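Local coordinates for BluB-like flavoprotein (Clostridium difficile 630, PDB 3EO8) that binds flavin mononucleotide at its dimer interface and, as a member of the nitroreductase family, probably works as an oxidoreductase, at residues A[39-47]-A[107-115]; A[56-67]-A[166-177]. One frame throughout, in Å; residues are numbered along the deposited sequence.

Contact 1. Residues A[39-47]-A[107-115]. With FMN (flavin mononucleotide), chain K; ACT (acetate ion), chain H.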
loop_
_atom_site.group_PDB
_atom_site.type_symbol
_atom_site.label_atom_id
_atom_site.label_comp_id
_atom_site.label_asym_id
_atom_site.label_seq_id
_atom_site.Cartn_x
_atom_site.Cartn_y
_atom_site.Cartn_z
ATOM N N SER A 39 4.940 -8.466 2.132
ATOM C CA SER A 39 5.410 -7.327 2.873
ATOM C C SER A 39 6.916 -7.272 2.875
ATOM O O SER A 39 7.571 -8.297 2.780
ATOM C CB SER A 39 4.864 -7.368 4.309
ATOM O OG SER A 39 5.389 -8.461 5.034
ATOM N N GLY A 40 7.468 -6.070 3.024
ATOM C CA GLY A 40 8.915 -5.891 2.974
ATOM C C GLY A 40 9.604 -6.735 4.023
ATOM O O GLY A 40 9.308 -6.618 5.208
ATOM N N LYS A 41 10.509 -7.610 3.579
ATOM C CA LYS A 41 11.267 -8.488 4.473
ATOM C C LYS A 41 10.337 -9.259 5.435
ATOM O O LYS A 41 10.699 -9.568 6.570
ATOM C CB LYS A 41 12.336 -7.666 5.212
ATOM C CG LYS A 41 13.499 -7.277 4.313
ATOM C CD LYS A 41 14.602 -6.515 5.027
ATOM C CE LYS A 41 15.588 -5.893 4.011
ATOM N NZ LYS A 41 16.752 -5.170 4.673
ATOM N N ASN A 42 9.145 -9.600 4.947
ATOM C CA ASN A 42 8.141 -10.336 5.741
ATOM C C ASN A 42 7.812 -9.664 7.070
ATOM O O ASN A 42 7.486 -10.345 8.029
ATOM C CB ASN A 42 8.583 -11.788 5.987
ATOM C CG ASN A 42 7.421 -12.720 6.288
ATOM O OD1 ASN A 42 6.298 -12.558 5.777
ATOM N ND2 ASN A 42 7.679 -13.707 7.137
ATOM N N ILE A 43 7.880 -8.330 7.111
ATOM C CA ILE A 43 7.610 -7.583 8.334
ATOM C C ILE A 43 6.167 -7.752 8.830
ATOM O O ILE A 43 5.930 -7.683 10.031
ATOM C CB ILE A 43 7.958 -6.085 8.193
ATOM C CG1 ILE A 43 7.850 -5.387 9.545
ATOM C CG2 ILE A 43 7.061 -5.417 7.147
ATOM C CD1 ILE A 43 8.482 -3.994 9.558
ATOM N N GLN A 44 5.215 -7.998 7.926
ATOM C CA GLN A 44 3.824 -8.156 8.311
ATOM C C GLN A 44 3.423 -7.092 9.324
ATOM O O GLN A 44 2.934 -7.399 10.408
ATOM C CB GLN A 44 3.561 -9.536 8.876
ATOM C CG GLN A 44 3.914 -10.677 7.935
ATOM C CD GLN A 44 4.126 -11.979 8.678
ATOM O OE1 GLN A 44 3.181 -12.716 8.926
ATOM N NE2 GLN A 44 5.370 -12.270 9.031
ATOM N N ASN A 45 3.579 -5.833 8.926
ATOM C CA ASN A 45 3.380 -4.704 9.823
ATOM C C ASN A 45 1.933 -4.311 9.908
ATOM O O ASN A 45 1.518 -3.259 9.405
ATOM C CB ASN A 45 4.234 -3.488 9.394
ATOM C CG ASN A 45 4.006 -3.056 7.922
ATOM O OD1 ASN A 45 3.748 -3.895 7.024
ATOM N ND2 ASN A 45 4.095 -1.737 7.679
ATOM N N TRP A 46 1.128 -5.201 10.483
ATOM C CA TRP A 46 -0.301 -4.941 10.566
ATOM C C TRP A 46 -0.915 -5.623 11.774
ATOM O O TRP A 46 -0.454 -6.696 12.170
ATOM C CB TRP A 46 -0.994 -5.432 9.300
ATOM C CG TRP A 46 -0.552 -6.802 8.790
ATOM C CD1 TRP A 46 -0.813 -8.021 9.336
ATOM C CD2 TRP A 46 0.121 -7.057 7.559
ATOM N NE1 TRP A 46 -0.299 -9.019 8.534
ATOM C CE2 TRP A 46 0.279 -8.448 7.440
ATOM C CE3 TRP A 46 0.649 -6.232 6.560
ATOM C CZ2 TRP A 46 0.929 -9.039 6.335
ATOM C CZ3 TRP A 46 1.298 -6.807 5.491
ATOM C CH2 TRP A 46 1.416 -8.206 5.376
ATOM N N HIS A 47 -1.936 -4.981 12.349
ATOM C CA HIS A 47 -2.748 -5.571 13.423
ATOM C C HIS A 47 -4.163 -5.032 13.260
ATOM O O HIS A 47 -4.369 -3.826 13.218
ATOM C CB HIS A 47 -2.214 -5.227 14.835
ATOM C CG HIS A 47 -2.859 -6.041 15.915
ATOM N ND1 HIS A 47 -2.394 -7.282 16.287
ATOM C CD2 HIS A 47 -3.966 -5.819 16.656
ATOM C CE1 HIS A 47 -3.171 -7.778 17.233
ATOM N NE2 HIS A 47 -4.133 -6.908 17.475
ATOM N N PHE A 107 -3.959 -1.092 12.602
ATOM C CA PHE A 107 -2.706 -0.576 13.156
ATOM C C PHE A 107 -1.539 -1.071 12.314
ATOM O O PHE A 107 -1.612 -2.108 11.675
ATOM C CB PHE A 107 -2.508 -1.010 14.615
ATOM C CG PHE A 107 -3.263 -0.163 15.604
ATOM C CD1 PHE A 107 -4.640 -0.284 15.735
ATOM C CD2 PHE A 107 -2.606 0.777 16.374
ATOM C CE1 PHE A 107 -5.345 0.499 16.655
ATOM C CE2 PHE A 107 -3.288 1.584 17.264
ATOM C CZ PHE A 107 -4.668 1.447 17.421
ATOM N N THR A 108 -0.457 -0.312 12.328
ATOM C CA THR A 108 0.709 -0.620 11.524
ATOM C C THR A 108 1.936 -0.081 12.285
ATOM O O THR A 108 1.805 0.496 13.361
ATOM C CB THR A 108 0.572 -0.026 10.096
ATOM O OG1 THR A 108 1.622 -0.520 9.253
ATOM C CG2 THR A 108 0.589 1.525 10.120
ATOM N N LYS A 109 3.118 -0.355 11.773
ATOM C CA LYS A 109 4.346 0.145 12.323
ATOM C C LYS A 109 5.338 0.490 11.204
ATOM O O LYS A 109 5.192 0.036 10.052
ATOM C CB LYS A 109 4.942 -0.862 13.304
ATOM C CG LYS A 109 5.397 -2.188 12.693
ATOM C CD LYS A 109 6.151 -3.060 13.697
ATOM C CE LYS A 109 6.373 -4.458 13.084
ATOM N NZ LYS A 109 7.395 -5.309 13.766
ATOM N N VAL A 110 6.329 1.316 11.532
ATOM C CA VAL A 110 7.286 1.772 10.533
ATOM C C VAL A 110 8.148 0.613 10.058
ATOM O O VAL A 110 8.529 -0.247 10.846
ATOM C CB VAL A 110 8.201 2.911 11.083
ATOM C CG1 VAL A 110 9.337 3.194 10.110
ATOM C CG2 VAL A 110 7.407 4.157 11.339
ATOM N N TYR A 111 8.404 0.566 8.759
ATOM C CA TYR A 111 9.339 -0.381 8.149
ATOM C C TYR A 111 10.486 0.424 7.561
ATOM O O TYR A 111 10.270 1.252 6.690
ATOM C CB TYR A 111 8.655 -1.191 7.059
ATOM C CG TYR A 111 9.604 -2.009 6.241
ATOM C CD1 TYR A 111 10.373 -3.001 6.831
ATOM C CD2 TYR A 111 9.744 -1.807 4.877
ATOM C CE1 TYR A 111 11.257 -3.752 6.081
ATOM C CE2 TYR A 111 10.599 -2.565 4.138
ATOM C CZ TYR A 111 11.370 -3.538 4.759
ATOM O OH TYR A 111 12.255 -4.283 4.010
ATOM N N ASN A 112 11.697 0.211 8.080
ATOM C CA ASN A 112 12.897 0.865 7.549
ATOM C C ASN A 112 13.381 0.015 6.365
ATOM O O ASN A 112 13.822 -1.120 6.559
ATOM C CB ASN A 112 13.970 0.983 8.637
ATOM C CG ASN A 112 13.614 2.001 9.706
ATOM O OD1 ASN A 112 12.877 2.981 9.459
ATOM N ND2 ASN A 112 14.121 1.774 10.907
ATOM N N PRO A 113 13.249 0.533 5.134
ATOM C CA PRO A 113 13.431 -0.291 3.936
ATOM C C PRO A 113 14.901 -0.472 3.578
ATOM O O PRO A 113 15.757 0.095 4.234
ATOM C CB PRO A 113 12.706 0.523 2.851
ATOM C CG PRO A 113 12.918 1.969 3.307
ATOM C CD PRO A 113 12.907 1.930 4.802
ATOM N N SER A 114 15.178 -1.248 2.526
ATOM C CA SER A 114 16.545 -1.462 2.076
ATOM C C SER A 114 17.157 -0.145 1.717
ATOM O O SER A 114 16.490 0.716 1.156
ATOM C CB SER A 114 16.554 -2.374 0.854
ATOM O OG SER A 114 15.670 -3.464 1.094
ATOM N N GLY A 115 18.432 0.025 2.047
ATOM C CA GLY A 115 19.115 1.276 1.871
ATOM C C GLY A 115 19.214 2.041 3.176
ATOM O O GLY A 115 20.158 2.773 3.398
HETATM N N1 FMN K . 11.428 -9.315 -2.207
HETATM C C2 FMN K . 12.710 -9.274 -2.701
HETATM O O2 FMN K . 13.313 -10.329 -2.928
HETATM N N3 FMN K . 13.330 -8.062 -2.939
HETATM C C4 FMN K . 12.688 -6.868 -2.677
HETATM O O4 FMN K . 13.232 -5.813 -3.016
HETATM C C4A FMN K . 11.403 -6.889 -2.147
HETATM N N5 FMN K . 10.700 -5.735 -1.853
HETATM C C5A FMN K . 9.413 -5.767 -1.379
HETATM C C6 FMN K . 8.692 -4.585 -1.153
HETATM C C7 FMN K . 7.395 -4.628 -0.651
HETATM C C7M FMN K . 6.597 -3.351 -0.697
HETATM C C8 FMN K . 6.762 -5.852 -0.476
HETATM C C8M FMN K . 5.243 -5.928 -0.354
HETATM C C9 FMN K . 7.477 -7.039 -0.712
HETATM C C9A FMN K . 8.780 -7.008 -1.190
HETATM N N10 FMN K . 9.498 -8.161 -1.407
HETATM C C10 FMN K . 10.775 -8.121 -1.936
HETATM C "C1'" FMN K . 8.917 -9.514 -1.099
HETATM C "C2'" FMN K . 8.997 -9.931 0.378
HETATM O "O2'" FMN K . 10.352 -10.303 0.751
HETATM C "C3'" FMN K . 8.033 -11.112 0.639
HETATM O "O3'" FMN K . 6.698 -10.719 0.384
HETATM C "C4'" FMN K . 8.092 -11.651 2.078
HETATM O "O4'" FMN K . 9.359 -12.143 2.432
HETATM C "C5'" FMN K . 7.139 -12.824 2.255
HETATM O "O5'" FMN K . 7.415 -13.861 1.349
HETATM P P FMN K . 6.242 -14.333 0.334
HETATM O O1P FMN K . 6.776 -15.447 -0.537
HETATM O O2P FMN K . 5.863 -13.108 -0.467
HETATM O O3P FMN K . 5.069 -14.842 1.125
HETATM C C ACT H . 12.674 -7.874 0.924
HETATM O O ACT H . 11.613 -7.284 1.081
HETATM O OXT ACT H . 12.593 -9.073 1.120
HETATM C CH3 ACT H . 13.938 -7.188 0.524
HETATM O O HOH W 1 15.835 -2.727 5.806
HETATM O O HOH W 2 6.796 -7.721 12.574
#
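His47 and Phe107 form an antiparallel hydrogen-bonded pair, Phe107 N to His47 O at 2.8 Å and His47 N to Phe107 O at 3.0 Å. Beyond it, side chains take over the bonding. Asn45, centre of an inverse gamma turn, receives the Thr108 hydroxyl on its backbone O (OG1 to O 2.7 Å), and its ND2 reaches Lys109 O almost straight (3.2 Å, 167° at the hydrogen), in the carbonyl plane. ND2 also bonds Gly138 O, so two carbonyls fix the amide's rotation.

Apolar contact gathers round Tyr111. Ile43 sends CG1 away from its backbone N (chi1 -172°), which brings CD1 to 3.5 Å from Tyr111 CD1, while the extended Lys41 chain passes nearly perpendicular to the phenol end, CG 3.3 Å from OH. Water links Lys41 NZ to Asn112 O, and another joins Lys109 NZ to Ile43 O.

The 39-42 turn touches FMN, which is also hydrogen-bonded to the second subunit, including its Arg15 and Lys208. The contact thus runs from the edge of the sheet, where strands 47-51 and 102-108 pair, out to the flavin, with helix 137-155 packed against Ser39, Asn45, Trp46 and Thr108.

Contact 2. Residues A[56-67]-A[166-177]. With ACT (acetate ion), chain I.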
loop_
_atom_site.group_PDB
_atom_site.type_symbol
_atom_site.label_atom_id
_atom_site.label_comp_id
_atom_site.label_asym_id
_atom_site.label_seq_id
_atom_site.Cartn_x
_atom_site.Cartn_y
_atom_site.Cartn_z
ATOM N N LEU A 56 -18.110 2.656 21.675
ATOM C CA LEU A 56 -16.714 2.926 21.320
ATOM C C LEU A 56 -16.635 3.593 19.942
ATOM O O LEU A 56 -15.886 4.537 19.732
ATOM C CB LEU A 56 -15.911 1.619 21.366
ATOM C CG LEU A 56 -14.443 1.638 20.997
ATOM C CD1 LEU A 56 -13.674 2.734 21.738
ATOM C CD2 LEU A 56 -13.863 0.258 21.297
HETATM N N MSE A 57 -17.432 3.110 18.997
HETATM C CA MSE A 57 -17.516 3.748 17.668
HETATM C C MSE A 57 -17.931 5.211 17.801
HETATM O O MSE A 57 -17.415 6.081 17.096
HETATM C CB MSE A 57 -18.513 2.982 16.768
HETATM C CG MSE A 57 -17.977 1.647 16.331
HETATM SE SE MSE A 57 -19.318 0.470 15.536
HETATM C CE MSE A 57 -19.415 1.377 13.854
ATOM N N GLU A 58 -18.836 5.506 18.726
ATOM C CA GLU A 58 -19.293 6.884 18.888
ATOM C C GLU A 58 -18.226 7.708 19.581
ATOM O O GLU A 58 -18.051 8.898 19.290
ATOM C CB GLU A 58 -20.574 6.942 19.719
ATOM C CG GLU A 58 -21.754 6.234 19.060
ATOM C CD GLU A 58 -22.383 7.030 17.932
ATOM O OE1 GLU A 58 -22.005 8.219 17.755
ATOM O OE2 GLU A 58 -23.265 6.463 17.229
ATOM N N LYS A 59 -17.536 7.097 20.547
ATOM C CA LYS A 59 -16.450 7.780 21.225
ATOM C C LYS A 59 -15.332 8.171 20.265
ATOM O O LYS A 59 -14.742 9.232 20.392
ATOM C CB LYS A 59 -15.918 6.929 22.396
ATOM C CG LYS A 59 -16.839 6.987 23.612
ATOM C CD LYS A 59 -16.453 6.005 24.697
ATOM C CE LYS A 59 -17.394 6.101 25.919
ATOM N NZ LYS A 59 -18.660 5.336 25.688
ATOM N N ILE A 60 -15.054 7.312 19.303
ATOM C CA ILE A 60 -13.996 7.551 18.304
ATOM C C ILE A 60 -14.451 8.732 17.427
ATOM O O ILE A 60 -13.695 9.635 17.125
ATOM C CB ILE A 60 -13.699 6.258 17.527
ATOM C CG1 ILE A 60 -12.943 5.264 18.434
ATOM C CG2 ILE A 60 -12.882 6.521 16.259
ATOM C CD1 ILE A 60 -12.921 3.843 17.890
ATOM N N ALA A 61 -15.717 8.726 17.067
ATOM C CA ALA A 61 -16.287 9.804 16.239
ATOM C C ALA A 61 -16.156 11.138 16.946
ATOM O O ALA A 61 -15.705 12.139 16.361
ATOM C CB ALA A 61 -17.746 9.463 15.895
ATOM N N ASP A 62 -16.458 11.153 18.233
ATOM C CA ASP A 62 -16.387 12.394 18.997
ATOM C C ASP A 62 -14.974 12.967 19.053
ATOM O O ASP A 62 -14.830 14.191 19.027
ATOM C CB ASP A 62 -16.938 12.193 20.404
ATOM C CG ASP A 62 -18.448 11.970 20.433
ATOM O OD1 ASP A 62 -19.160 12.326 19.468
ATOM O OD2 ASP A 62 -18.924 11.494 21.471
ATOM N N VAL A 63 -13.922 12.132 19.152
ATOM C CA VAL A 63 -12.553 12.698 19.176
ATOM C C VAL A 63 -12.127 13.178 17.783
ATOM O O VAL A 63 -11.359 14.142 17.654
ATOM C CB VAL A 63 -11.440 11.750 19.778
ATOM C CG1 VAL A 63 -11.715 11.440 21.251
ATOM C CG2 VAL A 63 -11.218 10.512 18.918
ATOM N N ILE A 64 -12.658 12.535 16.743
ATOM C CA ILE A 64 -12.428 13.000 15.376
ATOM C C ILE A 64 -13.068 14.391 15.208
ATOM O O ILE A 64 -12.415 15.379 14.779
ATOM C CB ILE A 64 -12.980 12.015 14.343
ATOM C CG1 ILE A 64 -12.180 10.700 14.371
ATOM C CG2 ILE A 64 -12.964 12.672 12.912
ATOM C CD1 ILE A 64 -12.847 9.479 13.577
ATOM N N THR A 65 -14.312 14.495 15.628
ATOM C CA THR A 65 -15.031 15.788 15.600
ATOM C C THR A 65 -14.324 16.889 16.398
ATOM O O THR A 65 -14.140 18.033 15.912
ATOM C CB THR A 65 -16.464 15.583 16.095
ATOM O OG1 THR A 65 -17.137 14.704 15.190
ATOM C CG2 THR A 65 -17.198 16.936 16.191
ATOM N N LYS A 66 -13.871 16.558 17.600
ATOM C CA LYS A 66 -13.246 17.538 18.455
ATOM C C LYS A 66 -11.964 18.054 17.821
ATOM O O LYS A 66 -11.683 19.251 17.827
ATOM C CB LYS A 66 -12.965 16.915 19.817
ATOM C CG LYS A 66 -12.410 17.862 20.838
ATOM C CD LYS A 66 -12.188 17.162 22.140
ATOM C CE LYS A 66 -11.639 18.117 23.193
ATOM N NZ LYS A 66 -11.726 17.452 24.520
ATOM N N LYS A 67 -11.165 17.151 17.286
ATOM C CA LYS A 67 -9.926 17.537 16.603
ATOM C C LYS A 67 -10.255 18.353 15.354
ATOM O O LYS A 67 -9.628 19.351 15.089
ATOM C CB LYS A 67 -9.108 16.297 16.223
ATOM C CG LYS A 67 -7.642 16.588 15.896
ATOM C CD LYS A 67 -6.796 16.771 17.151
ATOM C CE LYS A 67 -5.344 17.035 16.760
ATOM N NZ LYS A 67 -4.384 16.944 17.917
ATOM N N GLN A 166 -9.344 10.228 8.778
ATOM C CA GLN A 166 -9.378 10.513 10.209
ATOM C C GLN A 166 -8.014 10.809 10.833
ATOM O O GLN A 166 -7.956 11.158 12.011
ATOM C CB GLN A 166 -9.999 9.319 10.951
ATOM C CG GLN A 166 -9.118 8.082 11.055
ATOM C CD GLN A 166 -8.972 7.307 9.753
ATOM O OE1 GLN A 166 -9.819 7.407 8.860
ATOM N NE2 GLN A 166 -7.901 6.493 9.645
ATOM N N ASN A 167 -6.927 10.619 10.095
ATOM C CA ASN A 167 -5.621 10.446 10.739
ATOM C C ASN A 167 -4.998 11.712 11.318
ATOM O O ASN A 167 -4.064 11.598 12.102
ATOM C CB ASN A 167 -4.612 9.719 9.829
ATOM C CG ASN A 167 -4.897 8.215 9.695
ATOM O OD1 ASN A 167 -5.565 7.607 10.519
ATOM N ND2 ASN A 167 -4.381 7.628 8.638
ATOM N N TYR A 168 -5.533 12.888 11.017
ATOM C CA TYR A 168 -5.163 14.091 11.779
ATOM C C TYR A 168 -5.551 13.927 13.274
ATOM O O TYR A 168 -5.042 14.672 14.124
ATOM C CB TYR A 168 -5.742 15.411 11.201
ATOM C CG TYR A 168 -7.243 15.431 11.032
ATOM C CD1 TYR A 168 -8.091 15.566 12.125
ATOM C CD2 TYR A 168 -7.823 15.286 9.776
ATOM C CE1 TYR A 168 -9.454 15.551 11.977
ATOM C CE2 TYR A 168 -9.184 15.295 9.622
ATOM C CZ TYR A 168 -10.005 15.401 10.721
ATOM O OH TYR A 168 -11.381 15.396 10.568
ATOM N N ALA A 169 -6.421 12.960 13.572
ATOM C CA ALA A 169 -6.826 12.633 14.949
ATOM C C ALA A 169 -6.395 11.223 15.405
ATOM O O ALA A 169 -6.920 10.694 16.378
ATOM C CB ALA A 169 -8.339 12.747 15.090
ATOM N N ALA A 170 -5.433 10.641 14.723
ATOM C CA ALA A 170 -4.993 9.273 15.021
ATOM C C ALA A 170 -4.560 9.094 16.474
ATOM O O ALA A 170 -4.930 8.094 17.119
ATOM C CB ALA A 170 -3.882 8.846 14.057
ATOM N N ASP A 171 -3.771 10.031 16.990
ATOM C CA ASP A 171 -3.315 9.914 18.357
ATOM C C ASP A 171 -4.473 9.864 19.338
ATOM O O ASP A 171 -4.455 9.123 20.329
ATOM C CB ASP A 171 -2.442 11.093 18.752
ATOM C CG ASP A 171 -1.115 11.155 18.010
ATOM O OD1 ASP A 171 -0.848 10.323 17.115
ATOM O OD2 ASP A 171 -0.308 12.076 18.338
ATOM N N GLU A 172 -5.492 10.675 19.078
ATOM C CA GLU A 172 -6.641 10.787 19.957
ATOM C C GLU A 172 -7.523 9.558 19.884
ATOM O O GLU A 172 -8.085 9.153 20.886
ATOM C CB GLU A 172 -7.465 12.014 19.603
ATOM C CG GLU A 172 -6.752 13.318 19.993
ATOM C CD GLU A 172 -5.663 13.767 19.062
ATOM O OE1 GLU A 172 -5.501 13.220 17.958
ATOM O OE2 GLU A 172 -4.931 14.718 19.442
ATOM N N ILE A 173 -7.648 8.989 18.696
ATOM C CA ILE A 173 -8.368 7.719 18.481
ATOM C C ILE A 173 -7.699 6.578 19.257
ATOM O O ILE A 173 -8.373 5.774 19.913
ATOM C CB ILE A 173 -8.432 7.351 16.970
ATOM C CG1 ILE A 173 -9.289 8.375 16.161
ATOM C CG2 ILE A 173 -9.033 5.938 16.779
ATOM C CD1 ILE A 173 -9.268 8.113 14.649
ATOM N N GLU A 174 -6.375 6.504 19.155
ATOM C CA GLU A 174 -5.593 5.520 19.877
ATOM C C GLU A 174 -5.806 5.626 21.410
ATOM O O GLU A 174 -5.969 4.609 22.094
ATOM C CB GLU A 174 -4.119 5.715 19.557
ATOM C CG GLU A 174 -3.738 5.320 18.107
ATOM C CD GLU A 174 -2.365 5.822 17.688
ATOM O OE1 GLU A 174 -1.566 6.227 18.580
ATOM O OE2 GLU A 174 -2.112 5.843 16.449
ATOM N N ALA A 175 -5.814 6.851 21.927
ATOM C CA ALA A 175 -6.043 7.107 23.349
ATOM C C ALA A 175 -7.419 6.635 23.814
ATOM O O ALA A 175 -7.548 6.048 24.884
ATOM C CB ALA A 175 -5.882 8.589 23.631
ATOM N N VAL A 176 -8.455 6.914 23.029
ATOM C CA VAL A 176 -9.800 6.399 23.329
ATOM C C VAL A 176 -9.825 4.880 23.349
ATOM O O VAL A 176 -10.366 4.276 24.278
ATOM C CB VAL A 176 -10.851 6.882 22.300
ATOM C CG1 VAL A 176 -12.193 6.152 22.502
ATOM C CG2 VAL A 176 -10.993 8.396 22.397
ATOM N N LEU A 177 -9.259 4.250 22.324
ATOM C CA LEU A 177 -9.260 2.792 22.256
ATOM C C LEU A 177 -8.602 2.206 23.488
ATOM O O LEU A 177 -9.119 1.257 24.090
ATOM C CB LEU A 177 -8.502 2.323 21.009
ATOM C CG LEU A 177 -8.409 0.826 20.808
ATOM C CD1 LEU A 177 -9.819 0.221 20.615
ATOM C CD2 LEU A 177 -7.502 0.523 19.615
HETATM C C ACT I . -2.485 13.536 16.066
HETATM O O ACT I . -2.783 12.375 15.734
HETATM O OXT ACT I . -3.291 14.109 16.846
HETATM C CH3 ACT I . -1.239 14.217 15.552
#
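Val176 is the knob of this helix pair: its side chain drops among Leu56, Lys59, Ile60 and Val63. The two methyls divide the work. CG1, anti to the backbone N (chi1 171°), lies 3.8 Å from both Leu56 CD1 and Lys59 CB, while CG2 presses on Val63 CG1 at 3.3 Å, tighter than usual for two carbons. Val176 lies antiparallel alongside both Val63 and Leu56.

Deeper in, Ile60 and Ile173 stand roughly perpendicular and meet through their CG2 methyls. Ile173 turns its other branch to Ile64, with CD1 3.9 Å from Ile64 CG1. Ile64 also extends CD1 to Gln166 CB and sets CG2 near the hydroxyl of Tyr168, whose side chain crosses it steeply.

At the far end Lys67 runs past Tyr168 head to tail, CG lying in the ring plane at its edge, 3.9 Å from CD1. A bend at chi2 (79°) carries the ammonium on to Glu172, where NZ makes a salt bridge to OE2 at 2.8 Å, arriving from above the carboxylate plane. NZ also bonds an acetate, probably from the crystallisation liquor, which accepts a straight bond from Asp171 N as well, at the start of helix 170-181.

The helix axes come within 9.0 Å at 150° between their directions, a nearly antiparallel pair with knobs-into-holes packing at Val176. Ile60, Ile173 and Leu177 also touch strands of the sheet, so the pair forms a helical layer against it, as expected in the alpha+beta nitroreductase fold. Gln166 follows the FMN-binding residues Thr164 and Ser165, placing one end beside a flavin site.

How the contacts relate
Contact 2 is the more buried of the two, a helix pair joined mainly by aliphatic side chains, with its salt bridge at one end. Contact 1 is partly buried and relies more on backbone and amide hydrogen bonds, with two waters at its lysines, as suits one loop entering the sheet and another leaving it. Their centres are 24 Å apart, yet they touch: the Phe107 ring packs with CE1 3.7 Å from Leu177 CD2, and CE2 lies near Glu174 CG, joining strand 102-108 to helix 170-181. The segments alternate along the chain. Both contacts meet the second subunit, and each approaches an FMN, contact 1 through residues 39-42 and contact 2 through Gln166.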